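Local structure of periplasmic binding protein (Sulfurospirillum deleyianum, 4PAG) at residues I14-H19 against P90-T95; Y35-T40 against E129-L134; N267-P272 against A281-S286. The protein probably captures a small solute in the periplasm for uptake by an ABC transporter, and binds a free histidine. All blocks are in the same frame, centred on the assembly; numbering follows the deposited sequence.

Contact 1 of 3, residues I14-H19 against P90-T95; sequences IVLPEH and PDVIIT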
loop_
_atom_site.group_PDB
_atom_site.type_symbol
_atom_site.label_atom_id
_atom_site.label_comp_id
_atom_site.label_asym_id
_atom_site.label_seq_id
_atom_site.Cartn_x
_atom_site.Cartn_y
_atom_site.Cartn_z
ATOM N N ILE A 14 7.377 26.771 5.786
ATOM C CA ILE A 14 8.836 26.666 5.704
ATOM C C ILE A 14 9.269 26.781 4.250
ATOM O O ILE A 14 8.504 26.452 3.347
ATOM C CB ILE A 14 9.368 25.344 6.305
ATOM C CG1 ILE A 14 8.769 24.120 5.595
ATOM C CG2 ILE A 14 9.062 25.288 7.796
ATOM C CD1 ILE A 14 9.567 22.851 5.794
ATOM N N VAL A 15 10.492 27.252 4.031
ATOM C CA VAL A 15 11.027 27.408 2.684
ATOM C C VAL A 15 12.068 26.331 2.421
ATOM O O VAL A 15 13.084 26.270 3.108
ATOM C CB VAL A 15 11.671 28.797 2.491
ATOM C CG1 VAL A 15 12.282 28.919 1.101
ATOM C CG2 VAL A 15 10.634 29.888 2.715
ATOM N N LEU A 16 11.807 25.481 1.430
ATOM C CA LEU A 16 12.760 24.457 1.030
ATOM C C LEU A 16 13.753 25.003 0.010
ATOM O O LEU A 16 13.475 26.001 -0.659
ATOM C CB LEU A 16 12.034 23.259 0.411
ATOM C CG LEU A 16 11.030 22.536 1.301
ATOM C CD1 LEU A 16 10.437 21.351 0.549
ATOM C CD2 LEU A 16 11.687 22.076 2.591
ATOM N N PRO A 17 14.912 24.335 -0.126
ATOM C CA PRO A 17 15.833 24.623 -1.222
ATOM C C PRO A 17 15.184 24.456 -2.593
ATOM O O PRO A 17 14.228 23.674 -2.752
ATOM C CB PRO A 17 16.936 23.576 -1.044
ATOM C CG PRO A 17 16.878 23.196 0.390
ATOM C CD PRO A 17 15.448 23.320 0.798
ATOM N N GLU A 18 15.717 25.183 -3.570
ATOM C CA GLU A 18 15.241 25.116 -4.945
ATOM C C GLU A 18 15.290 23.677 -5.453
ATOM O O GLU A 18 14.313 23.179 -6.024
ATOM C CB GLU A 18 16.088 26.026 -5.840
ATOM C CG GLU A 18 15.568 26.207 -7.258
ATOM C CD GLU A 18 14.183 26.835 -7.315
ATOM O OE1 GLU A 18 13.849 27.665 -6.443
ATOM O OE2 GLU A 18 13.426 26.499 -8.245
ATOM N N HIS A 19 16.421 23.009 -5.223
ATOM C CA HIS A 19 16.602 21.628 -5.667
ATOM C C HIS A 19 16.802 20.671 -4.501
ATOM O O HIS A 19 17.742 20.804 -3.724
ATOM C CB HIS A 19 17.782 21.541 -6.629
ATOM C CG HIS A 19 17.576 22.323 -7.887
ATOM N ND1 HIS A 19 18.259 23.489 -8.161
ATOM C CD2 HIS A 19 16.740 22.121 -8.933
ATOM C CE1 HIS A 19 17.864 23.962 -9.330
ATOM N NE2 HIS A 19 16.943 23.151 -9.819
ATOM N N PRO A 90 19.187 14.756 4.914
ATOM C CA PRO A 90 18.198 14.949 3.863
ATOM C C PRO A 90 17.779 16.418 3.827
ATOM O O PRO A 90 17.714 17.050 4.881
ATOM C CB PRO A 90 17.037 14.065 4.313
ATOM C CG PRO A 90 17.141 14.037 5.795
ATOM C CD PRO A 90 18.610 14.130 6.117
ATOM N N ASP A 91 17.524 16.960 2.636
ATOM C CA ASP A 91 16.997 18.335 2.512
ATOM C C ASP A 91 15.603 18.453 3.131
ATOM O O ASP A 91 15.222 19.500 3.654
ATOM C CB ASP A 91 16.931 18.768 1.043
ATOM C CG ASP A 91 18.292 18.749 0.359
ATOM O OD1 ASP A 91 19.280 19.157 0.997
ATOM O OD2 ASP A 91 18.377 18.326 -0.816
ATOM N N VAL A 92 14.835 17.372 3.054
ATOM C CA VAL A 92 13.490 17.349 3.612
ATOM C C VAL A 92 13.114 15.905 3.960
ATOM O O VAL A 92 13.641 14.962 3.361
ATOM C CB VAL A 92 12.475 17.987 2.630
ATOM C CG1 VAL A 92 12.314 17.134 1.380
ATOM C CG2 VAL A 92 11.133 18.232 3.302
ATOM N N ILE A 93 12.244 15.752 4.954
ATOM C CA ILE A 93 11.679 14.457 5.325
ATOM C C ILE A 93 10.182 14.510 5.022
ATOM O O ILE A 93 9.511 15.477 5.362
ATOM C CB ILE A 93 11.893 14.150 6.823
ATOM C CG1 ILE A 93 13.390 14.050 7.132
ATOM C CG2 ILE A 93 11.177 12.860 7.226
ATOM C CD1 ILE A 93 13.708 13.947 8.608
ATOM N N ILE A 94 9.678 13.482 4.354
ATOM C CA ILE A 94 8.269 13.370 4.061
ATOM C C ILE A 94 7.699 12.307 4.991
ATOM O O ILE A 94 8.199 11.185 5.023
ATOM C CB ILE A 94 8.021 12.950 2.599
ATOM C CG1 ILE A 94 8.771 13.862 1.613
ATOM C CG2 ILE A 94 6.535 12.951 2.303
ATOM C CD1 ILE A 94 8.370 15.321 1.655
ATOM N N THR A 95 6.662 12.659 5.745
ATOM C CA THR A 95 6.068 11.730 6.700
ATOM C C THR A 95 4.643 11.312 6.354
ATOM O O THR A 95 3.967 11.928 5.522
ATOM C CB THR A 95 6.091 12.283 8.139
ATOM O OG1 THR A 95 5.074 13.275 8.308
ATOM C CG2 THR A 95 7.438 12.883 8.464
#
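L16, D91 and V92 bury the most surface where 14-19 meets 90-95, and they do so in two different ways. The apolar half is a methyl-to-methyl approach: L16 CD2 lies 3.9 Å from V92 CG2, and the two side chains cross at about a right angle. V92 presents that methyl because CG2 stands anti to its own backbone N, while L16 CG lies beside the backbone N (chi1 -60°) and its CD2 branch makes the touch. Both side chains are buried, and V92 also rests on I23 and L117 of the flanking strands. The packing therefore joins the end of the N-terminal hairpin, strands 5-7 and 13-15, to the three-stranded parallel sheet of the first lobe, in which 92-96 is the central strand. D91, the residue before V92, works differently. D91 CB comes within 4.5 Å of P17 CG, a loose touch at the exposed margin, whereas the carboxylate is occupied by the backbone just after H19: D91 OD2 accepts the N-H of both T21 and R22. Those two bonds would hold the carboxylate in place, with D91 OD2 3.9 Å from H19 O, too far for a bond. In 14-19, P17 O accepts from R4 NH1 and E18 O from Q139 NE2.

Contact 2 of 3, residues Y35-T40 against E129-L134; sequences YVIDDT and EVFRYL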
loop_
_atom_site.group_PDB
_atom_site.type_symbol
_atom_site.label_atom_id
_atom_site.label_comp_id
_atom_site.label_asym_id
_atom_site.label_seq_id
_atom_site.Cartn_x
_atom_site.Cartn_y
_atom_site.Cartn_z
ATOM N N TYR A 35 10.087 6.463 -4.570
ATOM C CA TYR A 35 10.797 5.623 -5.533
ATOM C C TYR A 35 10.241 5.793 -6.950
ATOM O O TYR A 35 10.997 6.023 -7.889
ATOM C CB TYR A 35 10.796 4.127 -5.149
ATOM C CG TYR A 35 11.377 3.337 -6.283
ATOM C CD1 TYR A 35 12.754 3.216 -6.437
ATOM C CD2 TYR A 35 10.558 2.822 -7.276
ATOM C CE1 TYR A 35 13.295 2.568 -7.537
ATOM C CE2 TYR A 35 11.083 2.180 -8.374
ATOM C CZ TYR A 35 12.448 2.048 -8.502
ATOM O OH TYR A 35 12.955 1.392 -9.599
ATOM N N VAL A 36 8.925 5.669 -7.106
ATOM C CA VAL A 36 8.334 5.697 -8.443
ATOM C C VAL A 36 8.361 7.093 -9.076
ATOM O O VAL A 36 8.300 7.203 -10.285
ATOM C CB VAL A 36 6.906 5.076 -8.506
ATOM C CG1 VAL A 36 6.981 3.566 -8.302
ATOM C CG2 VAL A 36 5.955 5.722 -7.514
ATOM N N ILE A 37 8.464 8.149 -8.266
ATOM C CA ILE A 37 8.660 9.497 -8.800
ATOM C C ILE A 37 10.123 9.647 -9.242
ATOM O O ILE A 37 10.400 9.919 -10.412
ATOM C CB ILE A 37 8.261 10.592 -7.788
ATOM C CG1 ILE A 37 6.768 10.499 -7.473
ATOM C CG2 ILE A 37 8.583 11.986 -8.332
ATOM C CD1 ILE A 37 6.353 11.320 -6.272
ATOM N N ASP A 38 11.053 9.448 -8.315
ATOM C CA ASP A 38 12.485 9.476 -8.636
ATOM C C ASP A 38 13.271 8.935 -7.446
ATOM O O ASP A 38 13.221 9.507 -6.361
ATOM C CB ASP A 38 12.932 10.911 -8.959
ATOM C CG ASP A 38 14.391 11.004 -9.369
ATOM O OD1 ASP A 38 15.017 9.973 -9.695
ATOM O OD2 ASP A 38 14.921 12.129 -9.358
ATOM N N ASP A 39 13.984 7.833 -7.648
ATOM C CA ASP A 39 14.752 7.213 -6.567
ATOM C C ASP A 39 16.089 7.907 -6.306
ATOM O O ASP A 39 16.681 7.730 -5.238
ATOM C CB ASP A 39 14.974 5.726 -6.850
ATOM C CG ASP A 39 15.815 5.479 -8.080
ATOM O OD1 ASP A 39 15.517 6.087 -9.133
ATOM O OD2 ASP A 39 16.759 4.665 -7.996
ATOM N N THR A 40 16.545 8.710 -7.265
ATOM C CA THR A 40 17.863 9.337 -7.188
ATOM C C THR A 40 18.135 10.006 -5.829
ATOM O O THR A 40 19.147 9.714 -5.205
ATOM C CB THR A 40 18.079 10.335 -8.343
ATOM O OG1 THR A 40 17.776 9.688 -9.584
ATOM C CG2 THR A 40 19.512 10.816 -8.378
ATOM N N GLU A 129 -3.635 13.818 -5.752
ATOM C CA GLU A 129 -3.172 15.087 -5.194
ATOM C C GLU A 129 -1.852 14.959 -4.417
ATOM O O GLU A 129 -1.017 15.859 -4.472
ATOM C CB GLU A 129 -4.267 15.761 -4.364
ATOM C CG GLU A 129 -5.275 16.504 -5.231
ATOM C CD GLU A 129 -4.641 17.637 -6.034
ATOM O OE1 GLU A 129 -4.022 18.538 -5.427
ATOM O OE2 GLU A 129 -4.759 17.630 -7.272
ATOM N N VAL A 130 -1.643 13.830 -3.744
ATOM C CA VAL A 130 -0.391 13.597 -3.025
ATOM C C VAL A 130 0.774 13.459 -4.008
ATOM O O VAL A 130 1.842 14.029 -3.791
ATOM C CB VAL A 130 -0.487 12.376 -2.088
ATOM C CG1 VAL A 130 0.877 12.022 -1.500
ATOM C CG2 VAL A 130 -1.481 12.662 -0.969
ATOM N N PHE A 131 0.565 12.720 -5.096
ATOM C CA PHE A 131 1.568 12.648 -6.154
ATOM C C PHE A 131 1.919 14.035 -6.713
ATOM O O PHE A 131 3.098 14.386 -6.811
ATOM C CB PHE A 131 1.114 11.717 -7.285
ATOM C CG PHE A 131 1.492 10.282 -7.073
ATOM C CD1 PHE A 131 2.823 9.902 -7.096
ATOM C CD2 PHE A 131 0.519 9.307 -6.878
ATOM C CE1 PHE A 131 3.188 8.578 -6.919
ATOM C CE2 PHE A 131 0.878 7.983 -6.690
ATOM C CZ PHE A 131 2.212 7.615 -6.716
ATOM N N ARG A 132 0.912 14.829 -7.060
ATOM C CA ARG A 132 1.167 16.182 -7.571
ATOM C C ARG A 132 1.946 17.052 -6.560
ATOM O O ARG A 132 2.875 17.774 -6.922
ATOM C CB ARG A 132 -0.146 16.864 -7.958
ATOM C CG ARG A 132 -0.834 16.189 -9.130
ATOM C CD ARG A 132 -2.038 16.957 -9.645
ATOM N NE ARG A 132 -2.773 16.107 -10.577
ATOM C CZ ARG A 132 -3.922 15.483 -10.321
ATOM N NH1 ARG A 132 -4.551 15.625 -9.153
ATOM N NH2 ARG A 132 -4.462 14.722 -11.264
ATOM N N TYR A 133 1.551 16.970 -5.296
ATOM C CA TYR A 133 2.214 17.687 -4.213
ATOM C C TYR A 133 3.682 17.295 -4.130
ATOM O O TYR A 133 4.555 18.156 -4.106
ATOM C CB TYR A 133 1.504 17.387 -2.896
ATOM C CG TYR A 133 2.093 18.054 -1.677
ATOM C CD1 TYR A 133 1.846 19.393 -1.411
ATOM C CD2 TYR A 133 2.881 17.338 -0.773
ATOM C CE1 TYR A 133 2.370 20.005 -0.286
ATOM C CE2 TYR A 133 3.412 17.948 0.357
ATOM C CZ TYR A 133 3.147 19.278 0.595
ATOM O OH TYR A 133 3.657 19.907 1.714
ATOM N N LEU A 134 3.959 15.992 -4.110
ATOM C CA LEU A 134 5.344 15.522 -4.053
ATOM C C LEU A 134 6.158 15.924 -5.286
ATOM O O LEU A 134 7.352 16.198 -5.176
ATOM C CB LEU A 134 5.399 14.010 -3.816
ATOM C CG LEU A 134 4.974 13.574 -2.418
ATOM C CD1 LEU A 134 5.146 12.074 -2.259
ATOM C CD2 LEU A 134 5.760 14.315 -1.342
#
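This is a buried, wholly apolar helix-to-helix contact in the first lobe, between V36 and I37 in the last turn of helix 28-37 and F131 and L134 in the middle of helix 127-138. I37 and F131 carry most of it, and their CA atoms, 8.2 Å apart, are the nearest pair. I37 sends its longer branch across: with chi2 at 167° the chain is extended, and I37 CD1 ends 3.9 Å from F131 CD1. I37 CD1 also lies 3.8 Å from L134 CB, so it fits between two residues on successive turns of the partner helix. F131 receives both neighbours at its edge, near the ring plane, since V36 CG2 approaches F131 CE1 at 4.0 Å. M33, one turn earlier on helix 28-37, touches both F131 and L134. The two helices follow strands 23-25 and 116-119, the outermost strands of the three-stranded parallel sheet of this alpha/beta lobe, and V130 and Y133 rest on strand 116-119. F131 also packs on L147 of helix 141-163, the long helix that runs from this lobe to the other, as in class III binding proteins, and R143 of that helix bonds to V36 O. Beyond I37 the chain forms an Asx turn at D38: D38 OD1 takes T40 N at 3.1 Å from above the carboxylate plane and T40 OG1 on its syn side. Where helix 127-138 faces helix 141-163, R132 packs on N145, A148 and N149, and R132 NH1 makes a 2.8 Å salt bridge with E129 OE2.

Contact 3 of 3, residues N267-P272 against A281-S286; sequences NWTDRP and AHWIAS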
loop_
_atom_site.group_PDB
_atom_site.type_symbol
_atom_site.label_atom_id
_atom_site.label_comp_id
_atom_site.label_asym_id
_atom_site.label_seq_id
_atom_site.Cartn_x
_atom_site.Cartn_y
_atom_site.Cartn_z
ATOM N N ASN A 267 3.898 -4.859 -2.129
ATOM C CA ASN A 267 2.600 -5.492 -1.868
ATOM C C ASN A 267 1.451 -4.692 -2.483
ATOM O O ASN A 267 1.405 -3.458 -2.367
ATOM C CB ASN A 267 2.406 -5.620 -0.366
ATOM C CG ASN A 267 1.348 -6.639 0.008
ATOM O OD1 ASN A 267 0.137 -6.399 -0.145
ATOM N ND2 ASN A 267 1.793 -7.775 0.529
ATOM N N TRP A 268 0.526 -5.394 -3.140
ATOM C CA TRP A 268 -0.583 -4.749 -3.831
ATOM C C TRP A 268 -1.647 -4.161 -2.897
ATOM O O TRP A 268 -2.402 -3.300 -3.333
ATOM C CB TRP A 268 -1.259 -5.711 -4.830
ATOM C CG TRP A 268 -0.485 -5.934 -6.099
ATOM C CD1 TRP A 268 0.847 -5.699 -6.307
ATOM C CD2 TRP A 268 -0.990 -6.467 -7.326
ATOM N NE1 TRP A 268 1.190 -6.030 -7.586
ATOM C CE2 TRP A 268 0.085 -6.512 -8.234
ATOM C CE3 TRP A 268 -2.250 -6.910 -7.749
ATOM C CZ2 TRP A 268 -0.060 -6.976 -9.544
ATOM C CZ3 TRP A 268 -2.386 -7.371 -9.047
ATOM C CH2 TRP A 268 -1.300 -7.403 -9.922
ATOM N N THR A 269 -1.722 -4.601 -1.640
ATOM C CA THR A 269 -2.813 -4.136 -0.753
ATOM C C THR A 269 -2.446 -3.650 0.656
ATOM O O THR A 269 -3.210 -2.879 1.238
ATOM C CB THR A 269 -3.949 -5.190 -0.633
ATOM O OG1 THR A 269 -3.545 -6.269 0.219
ATOM C CG2 THR A 269 -4.324 -5.740 -1.994
ATOM N N ASP A 270 -1.299 -4.058 1.199
ATOM C CA ASP A 270 -1.000 -3.830 2.620
ATOM C C ASP A 270 0.465 -4.179 2.951
ATOM O O ASP A 270 1.129 -4.860 2.177
ATOM C CB ASP A 270 -1.948 -4.703 3.453
ATOM C CG ASP A 270 -1.988 -4.323 4.916
ATOM O OD1 ASP A 270 -1.579 -3.196 5.274
ATOM O OD2 ASP A 270 -2.457 -5.162 5.719
ATOM N N ARG A 271 0.972 -3.698 4.088
ATOM C CA ARG A 271 2.279 -4.118 4.596
ATOM C C ARG A 271 3.397 -3.787 3.595
ATOM O O ARG A 271 4.222 -4.637 3.276
ATOM C CB ARG A 271 2.278 -5.632 4.921
ATOM C CG ARG A 271 1.077 -6.129 5.707
ATOM C CD ARG A 271 0.936 -5.473 7.079
ATOM N NE ARG A 271 -0.372 -5.751 7.672
ATOM C CZ ARG A 271 -0.728 -5.455 8.924
ATOM N NH1 ARG A 271 0.127 -4.891 9.769
ATOM N NH2 ARG A 271 -1.953 -5.738 9.341
ATOM N N PRO A 272 3.450 -2.530 3.121
ATOM C CA PRO A 272 2.694 -1.366 3.555
ATOM C C PRO A 272 1.448 -1.014 2.735
ATOM O O PRO A 272 1.339 -1.392 1.567
ATOM C CB PRO A 272 3.699 -0.242 3.345
ATOM C CG PRO A 272 4.408 -0.662 2.090
ATOM C CD PRO A 272 4.486 -2.161 2.141
ATOM N N ALA A 281 -6.642 -2.417 -5.642
ATOM C CA ALA A 281 -8.092 -2.350 -5.425
ATOM C C ALA A 281 -8.859 -2.848 -6.652
ATOM O O ALA A 281 -9.919 -3.461 -6.517
ATOM C CB ALA A 281 -8.515 -0.945 -5.055
ATOM N N HIS A 282 -8.319 -2.609 -7.843
ATOM C CA HIS A 282 -8.899 -3.188 -9.062
ATOM C C HIS A 282 -8.780 -4.707 -9.067
ATOM O O HIS A 282 -9.745 -5.419 -9.391
ATOM C CB HIS A 282 -8.264 -2.606 -10.324
ATOM C CG HIS A 282 -8.902 -1.336 -10.778
ATOM N ND1 HIS A 282 -10.045 -1.315 -11.545
ATOM C CD2 HIS A 282 -8.572 -0.043 -10.556
ATOM C CE1 HIS A 282 -10.389 -0.063 -11.784
ATOM N NE2 HIS A 282 -9.510 0.728 -11.193
ATOM N N TRP A 283 -7.603 -5.202 -8.711
ATOM C CA TRP A 283 -7.397 -6.645 -8.578
ATOM C C TRP A 283 -8.405 -7.256 -7.602
ATOM O O TRP A 283 -9.052 -8.270 -7.914
ATOM C CB TRP A 283 -5.963 -6.941 -8.144
ATOM C CG TRP A 283 -5.721 -8.381 -7.838
ATOM C CD1 TRP A 283 -5.533 -9.389 -8.742
ATOM C CD2 TRP A 283 -5.647 -8.983 -6.545
ATOM N NE1 TRP A 283 -5.340 -10.576 -8.091
ATOM C CE2 TRP A 283 -5.413 -10.361 -6.741
ATOM C CE3 TRP A 283 -5.761 -8.499 -5.240
ATOM C CZ2 TRP A 283 -5.276 -11.253 -5.683
ATOM C CZ3 TRP A 283 -5.642 -9.392 -4.187
ATOM C CH2 TRP A 283 -5.397 -10.754 -4.418
ATOM N N ILE A 284 -8.554 -6.637 -6.431
ATOM C CA ILE A 284 -9.580 -7.065 -5.464
ATOM C C ILE A 284 -10.996 -7.047 -6.080
ATOM O O ILE A 284 -11.761 -8.015 -5.927
ATOM C CB ILE A 284 -9.572 -6.202 -4.177
ATOM C CG1 ILE A 284 -8.300 -6.459 -3.359
ATOM C CG2 ILE A 284 -10.777 -6.511 -3.308
ATOM C CD1 ILE A 284 -8.033 -5.390 -2.320
ATOM N N ALA A 285 -11.356 -5.957 -6.755
ATOM C CA ALA A 285 -12.682 -5.857 -7.384
ATOM C C ALA A 285 -12.932 -6.993 -8.383
ATOM O O ALA A 285 -14.040 -7.556 -8.444
ATOM C CB ALA A 285 -12.850 -4.506 -8.068
ATOM N N SER A 286 -11.898 -7.333 -9.146
ATOM C CA SER A 286 -11.968 -8.423 -10.124
ATOM C C SER A 286 -12.248 -9.769 -9.448
ATOM O O SER A 286 -12.899 -10.628 -10.032
ATOM C CB SER A 286 -10.686 -8.508 -10.962
ATOM O OG SER A 286 -9.611 -9.123 -10.254
#
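W283 stands against W268 and T269, and its side chain can be followed outward atom by atom. W283 CB already lies 3.7 Å from both W268 CZ3 and W268 CE3. Next, W283 CG has W268 CZ3 at 3.7 Å, and W283 CD1 has the same atom slightly farther off; W283 CD2 lies 4.2 Å from W268 CE3. At the far side of the indole, W283 CZ3 is 4.5 Å from T269 CG2. The pair is thus an edge-to-face (T-shaped) stack: the benzo edge of W268 addresses the pyrrole face of W283, with centroids 5.2 Å apart and planes at 86°. A chi1 of 173° places W283 CG anti to the backbone N and directs the indole from the helix toward the loop. Beside the stack, T269 CG2 meets I284 CD1 at 3.7 Å. The loop is shaped by N267, whose OD1 accepts T269 N in its carbonyl plane, an Asx turn, and D270 N from above that plane. R271, preceding a cis peptide to P272, forms salt bridges with E177 and E185. The W283 side chain is about 6 Å from the bound histidine. W268 NE1 bonds to Y305 OH, and T269 O accepts from R277 NH2, at the start of the same helix. The contact between 267-272 and 281-286 is itself made by carbon atoms, and the T-shaped pair probably adds a weak electrostatic term.

Contacts 1 and 2 adjoin in the first lobe: their centres are about 13 Å apart, and I94 CG2 of contact 1 packs 4.0 Å from L134 CD2 of contact 2. Along the chain their segments alternate. Contact 3 comes later in sequence and touches neither, its nearest atoms being about 12 Å from contact 1 and about 11 Å from contact 2. Helix 141-163 relates contacts 2 and 3, meeting F131 through L147 and A281 through L158. The centre of contact 3 is about 7 Å from the centre of the chain, against 24 Å and 15 Å for contacts 1 and 2, and it borders the histidine pocket formed by residues such as N55, K263 and Y321.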